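Alpha-galactosidase (Umbelopsis vinacea, PDB 3A5V) hydrolyses alpha-linked terminal galactose from galactosides and, as a tetrameric glycoside hydrolase of family 27, probably does so with retention of configuration. Local coordinates at residues A[193-198]-A[381-386]; A[219-224]-A[310-315]; A[257-262]-A[324-329]. All blocks are in the same frame, centred on the assembly; numbering follows the deposited sequence. Where two conformers were deposited one is given.

Contact 1 (A[193-198]-A[381-386]); sequences NFNRPD and PAHGVR
The rings of Phe194 and His383 lie one over the other in an offset stack, their planes 14° apart and their centroids separated by 4.7 Å. The overlap is displaced toward the rims: His383 CB sits over one face of the phenyl ring, 3.5 Å from Phe194 CE2, in a CH-pi contact, while one face of the imidazole receives the Phe194 CD2 side of the phenyl. Asn195 adds its amide obliquely, ND2 resting 3.7 Å from His383 NE2 in van der Waals contact, with the amide and imidazole planes turned 67° from each other. Both imidazole nitrogens are engaged elsewhere, ND1 with Glu253 and NE2 with Asp332, a setting of two carboxylates that probably favours the charged histidine and fixes the rotation of its ring. The contact joins a loop of the TIM barrel to the C-terminal beta sandwich, where a type II turn from Pro381 to Gly384 leads into a G1 beta bulge in which His383 and Gly384 both face Asn329. An alanine in place of His383 would keep CB over the phenyl face but is likely to leave Glu253 and Asp332 without their shared partner and to uncover the part of that phenyl face that the imidazole now covers. Phe194 reaches across because CG stands opposite the backbone N (chi1 -175°). Further along the loop, Arg196 NH1 makes a 2.8 Å salt bridge to Asp198 OD2, and that carboxylate oxygen is also bonded to Tyr347 OH of the second subunit.

Contact 2 (A[219-224]-A[310-315]); sequences NIINKA and DQQLFS
Helix 217-227 on the outside of the TIM barrel meets strand 311-318 of the C-terminal beta sandwich through Ile221 and Asn222 on one side, Gln312 and Phe314 on the other. The short segments pass at 12.6 Å between axes, with 48° between their directions, so the gap is bridged by side-chain ends. Ile221 sends its CG2 branch to Phe314, 4.0 Å from CZ at the far end of the ring and oblique to it; the branch gets there because it stands opposite the backbone N, beside the carbonyl carbon. The same methyl lies 4.2 Å from Gln312 OE1, putting a polar oxygen next to the apolar pair. Beside this pair the two amides approach at about a right angle of their chains, their planes 29° apart, yet Asn222 OD1 and Gln312 NE2 remain 3.8 Å distant, too far for a bond. What ties them is Arg304: its NH1 donates to Asn222 OD1 and to Gln312 OE1 alike, so one guanidinium nitrogen links helix and strand and satisfies both oxygens. Gln312 reaches this arginine with a chain extended beyond CG (chi2 -174°). On the helix flank Lys223 NZ bonds to Asn219 OD1 at 2.7 Å, in the carbonyl plane on a lone pair, and both side chains also donate to the backbone oxygen of Cys203, a residue of the disulfide with Cys208. Ile260 of helix 251-263 touches both Ile221 and Phe314. Barrel helices laid in this way against one sheet of an antiparallel C-terminal domain are the two-domain arrangement of family 27 glycoside hydrolases.

Contact 3 (A[257-262]-A[324-329]); sequences HYTIWA and VVILLN
Thr259 OG1 is gripped twice: it donates to the backbone oxygen of Arg255, one turn back in its own helix, and accepts from Trp364 NE1. With OG1 beside the backbone N (chi1 -61°), the hydroxyl can turn back to the Arg255 oxygen, and the methyl CG2 is left facing strand 324-329. This is helix-on-sheet packing between domains, helix 251-263 of the TIM barrel lying against the barrel-facing side of the larger sheet of the C-terminal domain, with the axes of the short segments 10.5 Å apart and running at 142°. The strand alternates as a two-sided sheet must: Ile326 and Leu328 point to the helix, whereas Val325 and Leu327 pack on Leu313 at the other face. Thr259 and Ile326 meet tip to tip, CG2 of the threonine lying 4.0 Å from CD1 of the isoleucine. One residue on, Ile260 starts off alongside the strand rather than facing it, and a second bend (chi2 -62°) carries its CD1 back to the interface. It crosses Leu328 at about a right angle, and both CG1 and CD1 of Ile260 come to 3.8 Å from Leu328 CD1. All four side chains are buried, and every contact they make across the interface is apolar. Behind them, on the barrel side of the helix, His257 ND1 stands 3.3 Å above the plane of the Trp261 ring, over its centre, while Trp261 NE1 bonds to Asp240 O. The Ile260 methyl also reaches the next residue on that face of the strand, Ile326: CD1 lies 4.2 Å from Ile326 CG2.

In the fold
The three contacts are successive samples of one interface between barrel and sandwich. Strands 311-318, 322-329 and 384-390 are neighbours in the same antiparallel sheet, so contact 3 sits in the middle: Gln312 N bonds to Leu328 O (2.8 Å) from contact 2, and Arg386 N to Leu327 O (3.0 Å) from contact 1. On the barrel side, Ile221 CG1 packs on Ile260 CG2 at 3.8 Å. Centres of contacts 2 and 3 are about 9 Å apart, those of 1 and 3 about 12 Å. Trp364, the partner of Thr259, also lines a pocket holding a polyethylene glycol fragment. In this family the catalytic site lies at the C-terminal ends of the barrel strands.

Contact 1 (A[193-198]-A[381-386])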
loop_
_atom_site.group_PDB
_atom_site.type_symbol
_atom_site.label_atom_id
_atom_site.label_comp_id
_atom_site.label_asym_id
_atom_site.label_seq_id
_atom_site.Cartn_x
_atom_site.Cartn_y
_atom_site.Cartn_z
ATOM N N ASN A 193 25.816 11.559 -7.539
ATOM C CA ASN A 193 25.025 12.738 -7.846
ATOM C C ASN A 193 24.303 13.272 -6.610
ATOM O O ASN A 193 23.663 12.504 -5.872
ATOM C CB ASN A 193 24.015 12.395 -8.945
ATOM C CG ASN A 193 23.390 13.628 -9.563
ATOM O OD1 ASN A 193 22.690 14.377 -8.885
ATOM N ND2 ASN A 193 23.637 13.841 -10.866
ATOM N N PHE A 194 24.377 14.584 -6.382
ATOM C CA PHE A 194 23.893 15.127 -5.098
ATOM C C PHE A 194 22.375 15.141 -4.930
ATOM O O PHE A 194 21.871 14.811 -3.848
ATOM C CB PHE A 194 24.466 16.528 -4.792
ATOM C CG PHE A 194 24.069 17.056 -3.419
ATOM C CD1 PHE A 194 24.684 16.564 -2.263
ATOM C CD2 PHE A 194 23.054 18.008 -3.294
ATOM C CE1 PHE A 194 24.310 17.026 -0.989
ATOM C CE2 PHE A 194 22.671 18.495 -2.036
ATOM C CZ PHE A 194 23.307 18.004 -0.873
ATOM N N ASN A 195 21.633 15.535 -5.972
ATOM C CA ASN A 195 20.186 15.697 -5.803
ATOM C C ASN A 195 19.299 15.454 -7.042
ATOM O O ASN A 195 18.085 15.676 -6.996
ATOM C CB ASN A 195 19.885 17.064 -5.164
ATOM C CG ASN A 195 20.227 18.228 -6.090
ATOM O OD1 ASN A 195 20.526 18.034 -7.275
ATOM N ND2 ASN A 195 20.156 19.438 -5.561
ATOM N N ARG A 196 19.884 14.985 -8.144
ATOM C CA ARG A 196 19.084 14.750 -9.355
ATOM C C ARG A 196 18.121 13.558 -9.172
ATOM O O ARG A 196 18.569 12.416 -8.905
ATOM C CB ARG A 196 19.987 14.531 -10.576
ATOM C CG ARG A 196 19.215 14.266 -11.885
ATOM C CD ARG A 196 20.138 13.861 -13.046
ATOM N NE ARG A 196 19.346 13.210 -14.116
ATOM C CZ ARG A 196 19.063 11.913 -14.157
ATOM N NH1 ARG A 196 19.520 11.071 -13.212
ATOM N NH2 ARG A 196 18.320 11.447 -15.148
ATOM N N PRO A 197 16.805 13.796 -9.367
ATOM C CA PRO A 197 15.870 12.675 -9.280
ATOM C C PRO A 197 16.012 11.784 -10.523
ATOM O O PRO A 197 16.482 12.242 -11.572
ATOM C CB PRO A 197 14.500 13.359 -9.278
ATOM C CG PRO A 197 14.732 14.631 -10.096
ATOM C CD PRO A 197 16.130 15.065 -9.730
ATOM N N ASP A 198 15.584 10.535 -10.423
ATOM C CA ASP A 198 15.742 9.619 -11.554
ATOM C C ASP A 198 14.564 8.650 -11.592
ATOM O O ASP A 198 14.102 8.215 -10.524
ATOM C CB ASP A 198 17.064 8.842 -11.396
ATOM C CG ASP A 198 17.442 8.088 -12.641
ATOM O OD1 ASP A 198 16.986 6.927 -12.818
ATOM O OD2 ASP A 198 18.183 8.661 -13.469
ATOM N N PRO A 381 27.757 26.367 3.165
ATOM C CA PRO A 381 27.830 26.412 1.701
ATOM C C PRO A 381 26.596 25.799 1.025
ATOM O O PRO A 381 25.868 25.004 1.642
ATOM C CB PRO A 381 29.074 25.563 1.389
ATOM C CG PRO A 381 29.885 25.601 2.643
ATOM C CD PRO A 381 28.863 25.573 3.746
ATOM N N ALA A 382 26.368 26.172 -0.233
ATOM C CA ALA A 382 25.376 25.492 -1.091
ATOM C C ALA A 382 25.624 23.977 -1.098
ATOM O O ALA A 382 26.783 23.540 -1.215
ATOM C CB ALA A 382 25.477 26.033 -2.517
ATOM N N HIS A 383 24.546 23.194 -0.942
ATOM C CA HIS A 383 24.604 21.728 -0.843
ATOM C C HIS A 383 25.587 21.281 0.238
ATOM O O HIS A 383 26.243 20.238 0.099
ATOM C CB HIS A 383 24.998 21.104 -2.195
ATOM C CG HIS A 383 24.069 21.454 -3.320
ATOM N ND1 HIS A 383 24.294 21.054 -4.624
ATOM C CD2 HIS A 383 22.902 22.148 -3.334
ATOM C CE1 HIS A 383 23.308 21.488 -5.391
ATOM N NE2 HIS A 383 22.451 22.158 -4.635
ATOM N N GLY A 384 25.679 22.082 1.300
ATOM C CA GLY A 384 26.774 22.003 2.260
ATOM C C GLY A 384 26.327 21.714 3.675
ATOM O O GLY A 384 25.117 21.755 3.983
ATOM N N VAL A 385 27.310 21.391 4.519
ATOM C CA VAL A 385 27.102 21.138 5.951
ATOM C C VAL A 385 28.092 21.919 6.801
ATOM O O VAL A 385 29.176 22.270 6.333
ATOM C CB VAL A 385 27.236 19.611 6.334
ATOM C CG1 VAL A 385 26.006 18.792 5.831
ATOM C CG2 VAL A 385 28.595 19.015 5.845
ATOM N N ARG A 386 27.701 22.198 8.043
ATOM C CA ARG A 386 28.670 22.447 9.110
ATOM C C ARG A 386 28.434 21.353 10.148
ATOM O O ARG A 386 27.291 21.119 10.556
ATOM C CB ARG A 386 28.524 23.848 9.737
ATOM C CG ARG A 386 28.806 25.017 8.760
ATOM C CD ARG A 386 30.277 25.069 8.294
ATOM N NE ARG A 386 31.204 25.418 9.378
ATOM C CZ ARG A 386 31.441 26.663 9.802
ATOM N NH1 ARG A 386 30.816 27.701 9.240
ATOM N NH2 ARG A 386 32.305 26.868 10.794
#

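Contact 2 (A[219-224]-A[310-315])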
loop_
_atom_site.group_PDB
_atom_site.type_symbol
_atom_site.label_atom_id
_atom_site.label_comp_id
_atom_site.label_asym_id
_atom_site.label_seq_id
_atom_site.Cartn_x
_atom_site.Cartn_y
_atom_site.Cartn_z
ATOM N N ASN A 219 17.922 12.163 -1.919
ATOM C CA ASN A 219 16.860 11.144 -1.922
ATOM C C ASN A 219 17.068 10.148 -0.773
ATOM O O ASN A 219 16.142 9.848 -0.003
ATOM C CB ASN A 219 16.805 10.424 -3.296
ATOM C CG ASN A 219 15.806 9.267 -3.322
ATOM O OD1 ASN A 219 16.087 8.170 -2.804
ATOM N ND2 ASN A 219 14.638 9.497 -3.941
ATOM N N ILE A 220 18.292 9.632 -0.657
ATOM C CA ILE A 220 18.596 8.672 0.394
ATOM C C ILE A 220 18.486 9.287 1.793
ATOM O O ILE A 220 17.936 8.651 2.689
ATOM C CB ILE A 220 19.975 7.987 0.162
ATOM C CG1 ILE A 220 19.852 7.028 -1.027
ATOM C CG2 ILE A 220 20.450 7.213 1.417
ATOM C CD1 ILE A 220 21.200 6.646 -1.611
ATOM N N ILE A 221 18.976 10.518 1.973
ATOM C CA ILE A 221 18.862 11.175 3.286
ATOM C C ILE A 221 17.388 11.256 3.745
ATOM O O ILE A 221 17.085 10.998 4.909
ATOM C CB ILE A 221 19.504 12.592 3.310
ATOM C CG1 ILE A 221 21.030 12.481 3.132
ATOM C CG2 ILE A 221 19.145 13.326 4.638
ATOM C CD1 ILE A 221 21.729 13.785 2.863
ATOM N N ASN A 222 16.482 11.621 2.828
ATOM C CA ASN A 222 15.073 11.778 3.200
ATOM C C ASN A 222 14.420 10.453 3.591
ATOM O O ASN A 222 13.476 10.419 4.387
ATOM C CB ASN A 222 14.297 12.535 2.099
ATOM C CG ASN A 222 14.746 14.000 1.969
ATOM O OD1 ASN A 222 15.082 14.652 2.965
ATOM N ND2 ASN A 222 14.767 14.520 0.731
ATOM N N LYS A 223 14.947 9.350 3.072
ATOM C CA LYS A 223 14.517 8.000 3.506
ATOM C C LYS A 223 15.121 7.588 4.842
ATOM O O LYS A 223 14.435 7.033 5.708
ATOM C CB LYS A 223 14.869 6.943 2.438
ATOM C CG LYS A 223 14.067 7.125 1.144
ATOM C CD LYS A 223 14.682 6.362 -0.040
ATOM C CE LYS A 223 13.742 6.473 -1.251
ATOM N NZ LYS A 223 14.407 6.056 -2.545
ATOM N N ALA A 224 16.413 7.854 5.007
ATOM C CA ALA A 224 17.133 7.431 6.205
ATOM C C ALA A 224 16.582 8.030 7.500
ATOM O O ALA A 224 16.630 7.376 8.546
ATOM C CB ALA A 224 18.618 7.778 6.075
ATOM N N ASP A 310 14.766 24.538 2.249
ATOM C CA ASP A 310 15.874 23.665 1.856
ATOM C C ASP A 310 16.905 23.434 2.978
ATOM O O ASP A 310 17.949 22.805 2.759
ATOM C CB ASP A 310 16.624 24.321 0.689
ATOM C CG ASP A 310 15.911 24.167 -0.634
ATOM O OD1 ASP A 310 15.228 23.139 -0.834
ATOM O OD2 ASP A 310 16.051 25.079 -1.480
ATOM N N GLN A 311 16.625 23.956 4.165
ATOM C CA GLN A 311 17.539 23.788 5.305
ATOM C C GLN A 311 17.085 22.678 6.241
ATOM O O GLN A 311 15.869 22.471 6.434
ATOM C CB GLN A 311 17.649 25.099 6.071
ATOM C CG GLN A 311 18.265 26.215 5.226
ATOM C CD GLN A 311 18.459 27.488 6.015
ATOM O OE1 GLN A 311 18.331 27.495 7.243
ATOM N NE2 GLN A 311 18.765 28.578 5.316
ATOM N N GLN A 312 18.058 21.953 6.809
ATOM C CA GLN A 312 17.785 20.863 7.760
ATOM C C GLN A 312 18.738 20.951 8.951
ATOM O O GLN A 312 19.895 21.357 8.791
ATOM C CB GLN A 312 17.912 19.491 7.081
ATOM C CG GLN A 312 17.119 19.411 5.755
ATOM C CD GLN A 312 17.098 18.024 5.138
ATOM O OE1 GLN A 312 17.478 17.028 5.766
ATOM N NE2 GLN A 312 16.627 17.955 3.898
ATOM N N LEU A 313 18.232 20.597 10.132
ATOM C CA LEU A 313 19.046 20.526 11.355
ATOM C C LEU A 313 19.060 19.079 11.863
ATOM O O LEU A 313 17.996 18.458 11.981
ATOM C CB LEU A 313 18.456 21.428 12.458
ATOM C CG LEU A 313 19.104 21.330 13.856
ATOM C CD1 LEU A 313 20.549 21.818 13.798
ATOM C CD2 LEU A 313 18.309 22.095 14.926
ATOM N N PHE A 314 20.253 18.563 12.164
ATOM C CA PHE A 314 20.401 17.257 12.810
ATOM C C PHE A 314 21.074 17.431 14.171
ATOM O O PHE A 314 21.941 18.308 14.348
ATOM C CB PHE A 314 21.256 16.303 11.962
ATOM C CG PHE A 314 20.623 15.903 10.644
ATOM C CD1 PHE A 314 20.618 16.783 9.553
ATOM C CD2 PHE A 314 20.067 14.632 10.489
ATOM C CE1 PHE A 314 20.039 16.401 8.323
ATOM C CE2 PHE A 314 19.494 14.240 9.277
ATOM C CZ PHE A 314 19.481 15.132 8.188
ATOM N N SER A 315 20.688 16.578 15.111
ATOM C CA SER A 315 21.235 16.616 16.466
ATOM C C SER A 315 21.227 15.214 17.051
ATOM O O SER A 315 20.207 14.515 16.975
ATOM C CB SER A 315 20.382 17.546 17.340
ATOM O OG SER A 315 20.823 17.524 18.680
#

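Contact 3 (A[257-262]-A[324-329])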
loop_
_atom_site.group_PDB
_atom_site.type_symbol
_atom_site.label_atom_id
_atom_site.label_comp_id
_atom_site.label_asym_id
_atom_site.label_seq_id
_atom_site.Cartn_x
_atom_site.Cartn_y
_atom_site.Cartn_z
ATOM N N HIS A 257 27.504 14.372 1.993
ATOM C CA HIS A 257 27.312 12.940 1.821
ATOM C C HIS A 257 28.039 12.175 2.937
ATOM O O HIS A 257 27.406 11.437 3.703
ATOM C CB HIS A 257 27.806 12.624 0.391
ATOM C CG HIS A 257 27.950 11.168 0.048
ATOM N ND1 HIS A 257 27.020 10.208 0.385
ATOM C CD2 HIS A 257 28.889 10.537 -0.702
ATOM C CE1 HIS A 257 27.399 9.042 -0.110
ATOM N NE2 HIS A 257 28.526 9.217 -0.782
ATOM N N TYR A 258 29.339 12.426 3.091
ATOM C CA TYR A 258 30.118 11.729 4.121
ATOM C C TYR A 258 29.615 12.039 5.544
ATOM O O TYR A 258 29.488 11.143 6.386
ATOM C CB TYR A 258 31.611 12.084 3.978
ATOM C CG TYR A 258 32.524 11.200 4.799
ATOM C CD1 TYR A 258 32.760 11.484 6.147
ATOM C CD2 TYR A 258 33.131 10.075 4.238
ATOM C CE1 TYR A 258 33.570 10.678 6.931
ATOM C CE2 TYR A 258 33.972 9.250 5.018
ATOM C CZ TYR A 258 34.178 9.569 6.369
ATOM O OH TYR A 258 35.006 8.794 7.164
ATOM N N THR A 259 29.363 13.315 5.812
ATOM C CA THR A 259 28.900 13.767 7.141
ATOM C C THR A 259 27.620 13.056 7.589
ATOM O O THR A 259 27.525 12.581 8.730
ATOM C CB THR A 259 28.636 15.295 7.133
ATOM O OG1 THR A 259 29.859 16.001 6.828
ATOM C CG2 THR A 259 28.052 15.772 8.490
ATOM N N ILE A 260 26.623 13.020 6.705
ATOM C CA ILE A 260 25.335 12.442 7.053
ATOM C C ILE A 260 25.440 10.921 7.198
ATOM O O ILE A 260 24.900 10.370 8.139
ATOM C CB ILE A 260 24.194 12.862 6.057
ATOM C CG1 ILE A 260 23.995 14.399 6.055
ATOM C CG2 ILE A 260 22.865 12.157 6.388
ATOM C CD1 ILE A 260 23.560 15.004 7.423
ATOM N N TRP A 261 26.139 10.256 6.275
ATOM C CA TRP A 261 26.400 8.809 6.414
ATOM C C TRP A 261 27.103 8.528 7.760
ATOM O O TRP A 261 26.733 7.603 8.494
ATOM C CB TRP A 261 27.301 8.335 5.272
ATOM C CG TRP A 261 26.588 7.846 3.989
ATOM C CD1 TRP A 261 26.826 6.657 3.358
ATOM C CD2 TRP A 261 25.579 8.520 3.198
ATOM N NE1 TRP A 261 26.046 6.541 2.242
ATOM C CE2 TRP A 261 25.270 7.663 2.110
ATOM C CE3 TRP A 261 24.899 9.752 3.305
ATOM C CZ2 TRP A 261 24.302 7.989 1.129
ATOM C CZ3 TRP A 261 23.929 10.082 2.324
ATOM C CH2 TRP A 261 23.644 9.195 1.250
ATOM N N ALA A 262 28.113 9.330 8.086
ATOM C CA ALA A 262 28.836 9.130 9.350
ATOM C C ALA A 262 27.907 9.346 10.565
ATOM O O ALA A 262 27.836 8.517 11.468
ATOM C CB ALA A 262 30.056 10.078 9.422
ATOM N N VAL A 324 26.428 15.874 18.835
ATOM C CA VAL A 324 26.766 16.230 17.455
ATOM C C VAL A 324 25.616 17.077 16.898
ATOM O O VAL A 324 24.443 16.787 17.154
ATOM C CB VAL A 324 27.106 14.992 16.554
ATOM C CG1 VAL A 324 25.876 14.090 16.348
ATOM C CG2 VAL A 324 27.671 15.452 15.189
ATOM N N VAL A 325 25.961 18.147 16.191
ATOM C CA VAL A 325 24.974 19.029 15.568
ATOM C C VAL A 325 25.394 19.282 14.135
ATOM O O VAL A 325 26.554 19.609 13.868
ATOM C CB VAL A 325 24.776 20.362 16.358
ATOM C CG1 VAL A 325 23.839 21.333 15.611
ATOM C CG2 VAL A 325 24.201 20.063 17.757
ATOM N N ILE A 326 24.455 19.107 13.209
ATOM C CA ILE A 326 24.724 19.366 11.789
ATOM C C ILE A 326 23.730 20.354 11.195
ATOM O O ILE A 326 22.508 20.129 11.236
ATOM C CB ILE A 326 24.682 18.064 10.937
ATOM C CG1 ILE A 326 25.619 17.004 11.532
ATOM C CG2 ILE A 326 25.044 18.363 9.473
ATOM C CD1 ILE A 326 25.170 15.601 11.312
ATOM N N LEU A 327 24.262 21.433 10.618
ATOM C CA LEU A 327 23.462 22.359 9.812
ATOM C C LEU A 327 23.628 21.950 8.362
ATOM O O LEU A 327 24.747 21.894 7.857
ATOM C CB LEU A 327 23.947 23.809 9.999
ATOM C CG LEU A 327 24.008 24.294 11.451
ATOM C CD1 LEU A 327 24.861 25.565 11.525
ATOM C CD2 LEU A 327 22.605 24.520 11.980
ATOM N N LEU A 328 22.523 21.656 7.695
ATOM C CA LEU A 328 22.603 21.204 6.304
ATOM C C LEU A 328 21.802 22.152 5.424
ATOM O O LEU A 328 20.606 22.396 5.658
ATOM C CB LEU A 328 22.098 19.759 6.162
ATOM C CG LEU A 328 22.125 19.072 4.786
ATOM C CD1 LEU A 328 22.150 17.560 5.008
ATOM C CD2 LEU A 328 20.900 19.445 3.961
ATOM N N ASN A 329 22.476 22.643 4.396
ATOM C CA ASN A 329 21.922 23.600 3.460
ATOM C C ASN A 329 21.779 22.935 2.088
ATOM O O ASN A 329 22.737 22.873 1.322
ATOM C CB ASN A 329 22.824 24.837 3.368
ATOM C CG ASN A 329 22.326 25.854 2.322
ATOM O OD1 ASN A 329 21.183 25.784 1.873
ATOM N ND2 ASN A 329 23.199 26.766 1.918
#